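Side-chain contacts in EmGH1 (PDB 5Z87), which probably hydrolyses beta-glucosidic bonds, as a glycoside hydrolase of family 3 with related xylosidase or arabinofuranosidase activity also possible: residues A49-M54 with Y368-A373; T55-A60 with F85-G90; V418-E423 with P658-G663. All blocks are in the same frame, centred on the assembly; numbering follows the deposited sequence.

Overall arrangement
Three small contacts sample two regions of a family 3 glycoside hydrolase. Contacts 1 and 2 are neighbours, their centres 10 Å apart. Helix 43-51 of contact 1 is followed directly in the chain by helix 56-61 of contact 2, and Met59 of the latter packs on Met54, Arg370 and Ala373. Both segments of contact 2 fall between those of contact 1 in sequence, so the two form one patch on the TIM-barrel-like N-terminal domain, where helix 366-382 returns to the early helices. Contact 3 comes later and is separate, its centre about 54 Å from that of contact 1, across the chain's centre; it ties strand 418-422 to a later loop of the C-terminal domain.

Contact 1 (A49-M54 with Y368-A373); sequences ALANLM and YVRRAA
Ala51 lays its methyl group on the guanidinium of Arg370, with CB 3.4 Å above the plane and over its centre; the nearest atom, Arg370 CZ, is 3.5 Å from Ala51 CB. The backbones stay well separated here, so the arginine spans the interval with its own length. Its chain leaves with CG opposite the backbone N (chi1 158°) and bends at chi2, which carries the flat end to the alanine. This joins helix 43-51 and the turn that follows to helix 366-382, bringing an early helix of the chain against a helix of the TIM-barrel-like N-terminal domain. One residue on, Asn52 meets the rim of the same guanidinium. Its OD1 takes an end-on grip from two nitrogens, Arg370 NH1 at 3.0 Å and Arg370 NH2 at 3.1 Å from Asn52 OD1. The oxygen lies in the guanidinium plane, but the amide is turned 53° against it, and both donors reach OD1 from one face of the amide. The strongest polar partner of Arg370 lies outside the two segments: its NE makes a salt bridge with Glu374. From Ala51 the chain makes a type I turn, closed by Met54 N bonding to Ala51 O at 3.1 Å.

Contact 2 (T55-A60 with F85-G90); sequences TLDEMA and FAHGIG
His87 sits against the first turn of helix 56-61, touched by the CB of Asp57 and the CG of Glu58, with no direct hydrogen bond or salt bridge across. That turn opens with a capping box: Glu58 N gives a hydrogen bond to Thr55 OG1, and Thr55 N returns one to Glu58 OE1 at 3.0 Å, meeting the carboxylate on its anti side. The closely packed part of the contact is the flank of this turn. Glu58 CG lies 3.9 Å from His87 ND1, and the carboxylate beyond stands nearly upright to the imidazole, their planes 81° apart. With CG opposite its carbonyl carbon (chi1 -65°) and an extended chain beyond, Glu58 passes the ring with its methylene while its acid end serves the cap and a salt bridge to Arg120. Asp57 CB makes the other approach, 3.8 Å from His87 NE2.

The looser side is bridged by water. The loop leading to barrel strand 91-93 is thereby linked to the helix by both packing and solvent. Asp57 OD1 is engaged elsewhere, in a salt bridge with Arg360. Asp57 OD2 and His87 NE2 are 4.4 Å apart, and one water, in the plane of the ring at its edge, joins them, donating to Asp57 OD2 at 3.0 Å.

Contact 3 (V418-E423 with P658-G663); sequences VLLQNE and PLYPFG
Tyr660 carries most of this contact, its ring lying across Leu420 while its hydroxyl reaches Gln421. Leu420 covers one face: CD2 stands over the ring centre, 4.1 Å from the Tyr660 centroid and only 8° off the normal, a CH-pi contact. The other methyl shifts toward the hydroxyl end, with Leu420 CD1 3.8 Å from Tyr660 CE2, and Leu420 CB lies near Tyr660 CZ. On the opposite face, nearer the rim, comes Leu659 CG, so the ring is held between two leucines, one from each segment.

Gln421 approaches at the edge. Tyr660 OH donates to Gln421 OE1 at 2.7 Å, with the oxygen in the ring plane; seen from the amide, however, the hydroxyl lies 47° out of the carbonyl plane, away from a lone pair. The glutamine gets there by placing CG between its backbone N and carbonyl carbon (chi1 55°), then running out extended. Its NE2 is fixed as well, by the backbone oxygens of Ala591 and Cys594, so both ends of the amide are engaged and its rotation is set. A leucine in place of Tyr660 would probably deprive Gln421 OE1 of its hydroxyl donor and take the flat face from beneath Leu420 CD2.

Leu659 and Tyr660 both face Ile629 in a classic beta bulge, and from it the Tyr660 ring reaches strand 418-422, the outermost strand of the six-stranded mixed sheet in the family 3 C-terminal domain.

Contact 1 (A49-M54 with Y368-A373)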
loop_
_atom_site.group_PDB
_atom_site.type_symbol
_atom_site.label_atom_id
_atom_site.label_comp_id
_atom_site.label_asym_id
_atom_site.label_seq_id
_atom_site.Cartn_x
_atom_site.Cartn_y
_atom_site.Cartn_z
ATOM N N ALA A 49 7.924 -35.435 -31.587
ATOM C CA ALA A 49 7.572 -36.537 -32.480
ATOM C C ALA A 49 6.079 -36.845 -32.414
ATOM O O ALA A 49 5.439 -37.093 -33.445
ATOM C CB ALA A 49 8.405 -37.773 -32.139
ATOM N N LEU A 50 5.498 -36.804 -31.215
ATOM C CA LEU A 50 4.076 -37.089 -31.085
ATOM C C LEU A 50 3.238 -35.972 -31.678
ATOM O O LEU A 50 2.227 -36.228 -32.352
ATOM C CB LEU A 50 3.720 -37.303 -29.614
ATOM C CG LEU A 50 2.237 -37.505 -29.292
ATOM C CD1 LEU A 50 1.684 -38.698 -30.061
ATOM C CD2 LEU A 50 2.005 -37.668 -27.778
ATOM N N ALA A 51 3.637 -34.720 -31.427
ATOM C CA ALA A 51 2.843 -33.588 -31.893
ATOM C C ALA A 51 2.765 -33.546 -33.419
ATOM O O ALA A 51 1.736 -33.149 -33.976
ATOM C CB ALA A 51 3.430 -32.285 -31.339
ATOM N N ASN A 52 3.835 -33.957 -34.106
ATOM C CA ASN A 52 3.810 -34.022 -35.566
ATOM C C ASN A 52 2.755 -34.985 -36.091
ATOM O O ASN A 52 2.346 -34.858 -37.245
ATOM C CB ASN A 52 5.183 -34.419 -36.103
ATOM C CG ASN A 52 6.223 -33.330 -35.880
ATOM O OD1 ASN A 52 5.891 -32.142 -35.860
ATOM N ND2 ASN A 52 7.484 -33.726 -35.698
ATOM N N LEU A 53 2.282 -35.920 -35.274
ATOM C CA LEU A 53 1.283 -36.882 -35.718
ATOM C C LEU A 53 -0.152 -36.439 -35.456
ATOM O O LEU A 53 -1.077 -37.105 -35.935
ATOM C CB LEU A 53 1.520 -38.233 -35.036
ATOM C CG LEU A 53 2.959 -38.738 -35.062
ATOM C CD1 LEU A 53 3.070 -40.055 -34.337
ATOM C CD2 LEU A 53 3.436 -38.866 -36.495
ATOM N N MET A 54 -0.370 -35.340 -34.730
ATOM C CA MET A 54 -1.684 -35.019 -34.185
ATOM C C MET A 54 -2.389 -33.956 -35.017
ATOM O O MET A 54 -1.751 -33.098 -35.619
ATOM C CB MET A 54 -1.563 -34.543 -32.732
ATOM C CG MET A 54 -0.866 -35.547 -31.827
ATOM S SD MET A 54 -0.544 -34.984 -30.144
ATOM C CE MET A 54 -2.215 -34.652 -29.555
ATOM N N TYR A 368 0.232 -21.420 -32.303
ATOM C CA TYR A 368 0.083 -21.181 -30.864
ATOM C C TYR A 368 -0.530 -22.394 -30.167
ATOM O O TYR A 368 -0.138 -22.741 -29.046
ATOM C CB TYR A 368 -0.762 -19.921 -30.623
ATOM C CG TYR A 368 0.001 -18.650 -30.931
ATOM C CD1 TYR A 368 0.968 -18.169 -30.052
ATOM C CD2 TYR A 368 -0.228 -17.939 -32.103
ATOM C CE1 TYR A 368 1.681 -17.019 -30.324
ATOM C CE2 TYR A 368 0.488 -16.778 -32.384
ATOM C CZ TYR A 368 1.441 -16.330 -31.487
ATOM O OH TYR A 368 2.162 -15.192 -31.752
ATOM N N VAL A 369 -1.489 -23.054 -30.819
ATOM C CA VAL A 369 -2.016 -24.302 -30.284
ATOM C C VAL A 369 -0.908 -25.338 -30.183
ATOM O O VAL A 369 -0.781 -26.034 -29.170
ATOM C CB VAL A 369 -3.188 -24.796 -31.146
ATOM C CG1 VAL A 369 -3.646 -26.157 -30.671
ATOM C CG2 VAL A 369 -4.335 -23.802 -31.070
ATOM N N ARG A 370 -0.064 -25.423 -31.214
ATOM C CA ARG A 370 1.018 -26.404 -31.235
ATOM C C ARG A 370 2.098 -26.072 -30.206
ATOM O O ARG A 370 2.647 -26.978 -29.560
ATOM C CB ARG A 370 1.603 -26.482 -32.654
ATOM C CG ARG A 370 3.020 -27.035 -32.773
ATOM C CD ARG A 370 3.065 -28.496 -32.422
ATOM N NE ARG A 370 4.418 -29.065 -32.418
ATOM C CZ ARG A 370 4.884 -29.879 -33.368
ATOM N NH1 ARG A 370 4.109 -30.193 -34.403
ATOM N NH2 ARG A 370 6.119 -30.372 -33.290
ATOM N N ARG A 371 2.423 -24.783 -30.043
ATOM C CA ARG A 371 3.371 -24.389 -29.001
ATOM C C ARG A 371 2.879 -24.835 -27.626
ATOM O O ARG A 371 3.626 -25.440 -26.846
ATOM C CB ARG A 371 3.592 -22.872 -29.036
ATOM C CG ARG A 371 4.662 -22.385 -28.050
ATOM C CD ARG A 371 4.785 -20.854 -28.057
ATOM N NE ARG A 371 3.596 -20.177 -27.526
ATOM C CZ ARG A 371 3.535 -18.873 -27.255
ATOM N NH1 ARG A 371 4.594 -18.091 -27.460
ATOM N NH2 ARG A 371 2.418 -18.348 -26.778
ATOM N N ALA A 372 1.606 -24.585 -27.330
ATOM C CA ALA A 372 1.074 -24.949 -26.024
ATOM C C ALA A 372 0.981 -26.467 -25.865
ATOM O O ALA A 372 1.469 -27.027 -24.872
ATOM C CB ALA A 372 -0.290 -24.285 -25.822
ATOM N N ALA A 373 0.381 -27.159 -26.843
ATOM C CA ALA A 373 0.194 -28.605 -26.705
ATOM C C ALA A 373 1.524 -29.345 -26.610
ATOM O O ALA A 373 1.613 -30.383 -25.944
ATOM C CB ALA A 373 -0.641 -29.153 -27.859
#

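Contact 2 (T55-A60 with F85-G90)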
loop_
_atom_site.group_PDB
_atom_site.type_symbol
_atom_site.label_atom_id
_atom_site.label_comp_id
_atom_site.label_asym_id
_atom_site.label_seq_id
_atom_site.Cartn_x
_atom_site.Cartn_y
_atom_site.Cartn_z
ATOM N N THR A 55 -3.720 -34.024 -35.041
ATOM C CA THR A 55 -4.526 -33.005 -35.693
ATOM C C THR A 55 -4.652 -31.755 -34.807
ATOM O O THR A 55 -4.281 -31.747 -33.631
ATOM C CB THR A 55 -5.918 -33.551 -36.025
ATOM O OG1 THR A 55 -6.684 -33.698 -34.813
ATOM C CG2 THR A 55 -5.809 -34.912 -36.753
ATOM N N LEU A 56 -5.197 -30.689 -35.398
ATOM C CA LEU A 56 -5.532 -29.488 -34.639
ATOM C C LEU A 56 -6.428 -29.814 -33.446
ATOM O O LEU A 56 -6.163 -29.378 -32.317
ATOM C CB LEU A 56 -6.218 -28.476 -35.556
ATOM C CG LEU A 56 -6.873 -27.265 -34.891
ATOM C CD1 LEU A 56 -5.819 -26.432 -34.200
ATOM C CD2 LEU A 56 -7.623 -26.426 -35.913
ATOM N N ASP A 57 -7.497 -30.581 -33.680
ATOM C CA ASP A 57 -8.442 -30.903 -32.615
ATOM C C ASP A 57 -7.803 -31.753 -31.524
ATOM O O ASP A 57 -8.143 -31.605 -30.340
ATOM C CB ASP A 57 -9.664 -31.615 -33.196
ATOM C CG ASP A 57 -10.550 -30.683 -34.001
ATOM O OD1 ASP A 57 -10.249 -29.475 -34.055
ATOM O OD2 ASP A 57 -11.553 -31.155 -34.578
ATOM N N GLU A 58 -6.873 -32.637 -31.892
ATOM C CA GLU A 58 -6.222 -33.475 -30.890
ATOM C C GLU A 58 -5.244 -32.672 -30.038
ATOM O O GLU A 58 -5.158 -32.880 -28.824
ATOM C CB GLU A 58 -5.513 -34.646 -31.566
ATOM C CG GLU A 58 -6.483 -35.615 -32.267
ATOM C CD GLU A 58 -5.737 -36.720 -32.993
ATOM O OE1 GLU A 58 -4.653 -36.435 -33.559
ATOM O OE2 GLU A 58 -6.230 -37.872 -32.980
ATOM N N MET A 59 -4.488 -31.766 -30.656
ATOM C CA MET A 59 -3.605 -30.904 -29.880
ATOM C C MET A 59 -4.401 -29.955 -28.994
ATOM O O MET A 59 -4.047 -29.742 -27.828
ATOM C CB MET A 59 -2.690 -30.118 -30.806
ATOM C CG MET A 59 -1.605 -30.963 -31.415
ATOM S SD MET A 59 -0.470 -29.973 -32.393
ATOM C CE MET A 59 -1.588 -29.370 -33.664
ATOM N N ALA A 60 -5.480 -29.384 -29.530
ATOM C CA ALA A 60 -6.263 -28.431 -28.757
ATOM C C ALA A 60 -6.849 -29.073 -27.512
ATOM O O ALA A 60 -6.975 -28.415 -26.477
ATOM C CB ALA A 60 -7.367 -27.830 -29.623
ATOM N N PHE A 85 -13.502 -33.973 -25.993
ATOM C CA PHE A 85 -13.101 -35.110 -25.169
ATOM C C PHE A 85 -13.021 -36.399 -25.984
ATOM O O PHE A 85 -12.403 -37.367 -25.536
ATOM C CB PHE A 85 -14.072 -35.272 -23.991
ATOM C CG PHE A 85 -13.621 -36.269 -22.953
ATOM C CD1 PHE A 85 -12.374 -36.155 -22.348
ATOM C CD2 PHE A 85 -14.449 -37.318 -22.579
ATOM C CE1 PHE A 85 -11.959 -37.072 -21.398
ATOM C CE2 PHE A 85 -14.042 -38.245 -21.631
ATOM C CZ PHE A 85 -12.794 -38.127 -21.041
ATOM N N ALA A 86 -13.606 -36.421 -27.177
ATOM C CA ALA A 86 -13.381 -37.531 -28.092
ATOM C C ALA A 86 -11.896 -37.749 -28.366
ATOM O O ALA A 86 -11.497 -38.863 -28.716
ATOM C CB ALA A 86 -14.144 -37.284 -29.400
ATOM N N HIS A 87 -11.063 -36.725 -28.176
ATOM C CA HIS A 87 -9.623 -36.833 -28.371
ATOM C C HIS A 87 -8.851 -36.824 -27.058
ATOM O O HIS A 87 -7.646 -36.561 -27.053
ATOM C CB HIS A 87 -9.131 -35.710 -29.276
ATOM C CG HIS A 87 -10.059 -35.420 -30.408
ATOM N ND1 HIS A 87 -10.273 -36.315 -31.437
ATOM C CD2 HIS A 87 -10.854 -34.353 -30.662
ATOM C CE1 HIS A 87 -11.149 -35.802 -32.284
ATOM N NE2 HIS A 87 -11.523 -34.617 -31.834
ATOM N N GLY A 88 -9.511 -37.111 -25.944
ATOM C CA GLY A 88 -8.797 -37.064 -24.683
ATOM C C GLY A 88 -8.884 -35.695 -24.036
ATOM O O GLY A 88 -9.839 -34.948 -24.282
ATOM N N ILE A 89 -7.893 -35.348 -23.217
ATOM C CA ILE A 89 -8.003 -34.183 -22.350
ATOM C C ILE A 89 -6.609 -33.814 -21.874
ATOM O O ILE A 89 -5.752 -34.680 -21.686
ATOM C CB ILE A 89 -8.984 -34.469 -21.178
ATOM C CG1 ILE A 89 -9.443 -33.173 -20.501
ATOM C CG2 ILE A 89 -8.388 -35.447 -20.165
ATOM C CD1 ILE A 89 -10.748 -33.328 -19.744
ATOM N N GLY A 90 -6.374 -32.516 -21.706
ATOM C CA GLY A 90 -5.140 -32.054 -21.103
ATOM C C GLY A 90 -4.973 -32.509 -19.667
ATOM O O GLY A 90 -4.010 -33.203 -19.330
HETATM O O HOH W 1 -13.400 -32.743 -32.821
HETATM O O HOH W 2 -5.522 -35.339 -27.689
#

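Contact 3 (V418-E423 with P658-G663)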
loop_
_atom_site.group_PDB
_atom_site.type_symbol
_atom_site.label_atom_id
_atom_site.label_comp_id
_atom_site.label_asym_id
_atom_site.label_seq_id
_atom_site.Cartn_x
_atom_site.Cartn_y
_atom_site.Cartn_z
ATOM N N VAL A 418 7.005 -21.316 17.632
ATOM C CA VAL A 418 7.826 -20.164 17.994
ATOM C C VAL A 418 7.514 -19.762 19.428
ATOM O O VAL A 418 6.342 -19.582 19.788
ATOM C CB VAL A 418 7.569 -18.976 17.048
ATOM C CG1 VAL A 418 8.406 -17.745 17.485
ATOM C CG2 VAL A 418 7.819 -19.358 15.591
ATOM N N LEU A 419 8.560 -19.620 20.238
ATOM C CA LEU A 419 8.461 -19.015 21.562
ATOM C C LEU A 419 8.565 -17.503 21.375
ATOM O O LEU A 419 9.658 -16.968 21.178
ATOM C CB LEU A 419 9.556 -19.545 22.486
ATOM C CG LEU A 419 9.498 -19.049 23.941
ATOM C CD1 LEU A 419 8.116 -19.323 24.546
ATOM C CD2 LEU A 419 10.596 -19.665 24.826
ATOM N N LEU A 420 7.424 -16.811 21.442
ATOM C CA LEU A 420 7.398 -15.371 21.192
ATOM C C LEU A 420 7.945 -14.584 22.379
ATOM O O LEU A 420 8.742 -13.656 22.201
ATOM C CB LEU A 420 5.977 -14.899 20.875
ATOM C CG LEU A 420 5.341 -15.290 19.543
ATOM C CD1 LEU A 420 3.961 -14.681 19.449
ATOM C CD2 LEU A 420 6.198 -14.845 18.370
ATOM N N GLN A 421 7.495 -14.916 23.593
ATOM C CA GLN A 421 7.989 -14.273 24.805
ATOM C C GLN A 421 7.850 -15.229 25.983
ATOM O O GLN A 421 6.945 -16.068 26.023
ATOM C CB GLN A 421 7.253 -12.961 25.103
ATOM C CG GLN A 421 5.758 -13.085 25.196
ATOM C CD GLN A 421 5.075 -11.740 25.045
ATOM O OE1 GLN A 421 5.258 -11.063 24.044
ATOM N NE2 GLN A 421 4.295 -11.343 26.045
ATOM N N ASN A 422 8.757 -15.085 26.946
ATOM C CA ASN A 422 8.805 -15.957 28.099
ATOM C C ASN A 422 9.181 -15.136 29.332
ATOM O O ASN A 422 10.159 -15.414 30.017
ATOM C CB ASN A 422 9.793 -17.098 27.875
ATOM C CG ASN A 422 9.569 -18.255 28.839
ATOM O OD1 ASN A 422 8.495 -18.382 29.430
ATOM N ND2 ASN A 422 10.580 -19.095 29.004
ATOM N N GLU A 423 8.392 -14.100 29.615
ATOM C CA GLU A 423 8.724 -13.162 30.687
ATOM C C GLU A 423 8.768 -13.881 32.039
ATOM O O GLU A 423 7.796 -14.528 32.445
ATOM C CB GLU A 423 7.701 -12.025 30.713
ATOM C CG GLU A 423 8.040 -10.835 29.818
ATOM C CD GLU A 423 6.837 -9.933 29.567
ATOM O OE1 GLU A 423 6.032 -9.738 30.510
ATOM O OE2 GLU A 423 6.695 -9.420 28.432
ATOM N N PRO A 658 8.308 -2.746 15.397
ATOM C CA PRO A 658 7.509 -3.957 15.243
ATOM C C PRO A 658 7.230 -4.563 16.608
ATOM O O PRO A 658 7.968 -4.346 17.574
ATOM C CB PRO A 658 8.392 -4.862 14.376
ATOM C CG PRO A 658 9.777 -4.290 14.504
ATOM C CD PRO A 658 9.617 -2.843 14.730
ATOM N N LEU A 659 6.124 -5.298 16.694
ATOM C CA LEU A 659 5.853 -6.056 17.911
ATOM C C LEU A 659 6.882 -7.168 18.088
ATOM O O LEU A 659 7.465 -7.331 19.162
ATOM C CB LEU A 659 4.426 -6.608 17.869
ATOM C CG LEU A 659 3.971 -7.299 19.161
ATOM C CD1 LEU A 659 3.998 -6.344 20.366
ATOM C CD2 LEU A 659 2.583 -7.901 19.001
ATOM N N TYR A 660 7.143 -7.921 17.023
ATOM C CA TYR A 660 8.245 -8.871 16.952
ATOM C C TYR A 660 8.920 -8.697 15.595
ATOM O O TYR A 660 8.231 -8.628 14.563
ATOM C CB TYR A 660 7.771 -10.329 17.125
ATOM C CG TYR A 660 6.857 -10.591 18.309
ATOM C CD1 TYR A 660 7.365 -10.715 19.604
ATOM C CD2 TYR A 660 5.494 -10.743 18.130
ATOM C CE1 TYR A 660 6.521 -10.966 20.683
ATOM C CE2 TYR A 660 4.640 -10.996 19.204
ATOM C CZ TYR A 660 5.163 -11.109 20.473
ATOM O OH TYR A 660 4.317 -11.365 21.524
ATOM N N PRO A 661 10.243 -8.635 15.542
ATOM C CA PRO A 661 10.918 -8.461 14.255
ATOM C C PRO A 661 11.050 -9.775 13.506
ATOM O O PRO A 661 10.982 -10.862 14.081
ATOM C CB PRO A 661 12.292 -7.920 14.653
ATOM C CG PRO A 661 12.536 -8.521 16.004
ATOM C CD PRO A 661 11.180 -8.578 16.674
ATOM N N PHE A 662 11.234 -9.649 12.191
ATOM C CA PHE A 662 11.547 -10.806 11.366
ATOM C C PHE A 662 12.710 -11.593 11.965
ATOM O O PHE A 662 13.722 -11.020 12.380
ATOM C CB PHE A 662 11.899 -10.371 9.936
ATOM C CG PHE A 662 12.397 -11.507 9.057
ATOM C CD1 PHE A 662 11.504 -12.282 8.326
ATOM C CD2 PHE A 662 13.752 -11.805 8.978
ATOM C CE1 PHE A 662 11.956 -13.321 7.534
ATOM C CE2 PHE A 662 14.204 -12.839 8.185
ATOM C CZ PHE A 662 13.303 -13.600 7.459
ATOM N N GLY A 663 12.562 -12.919 11.998
ATOM C CA GLY A 663 13.584 -13.802 12.533
ATOM C C GLY A 663 13.570 -13.999 14.036
ATOM O O GLY A 663 14.470 -14.662 14.560
#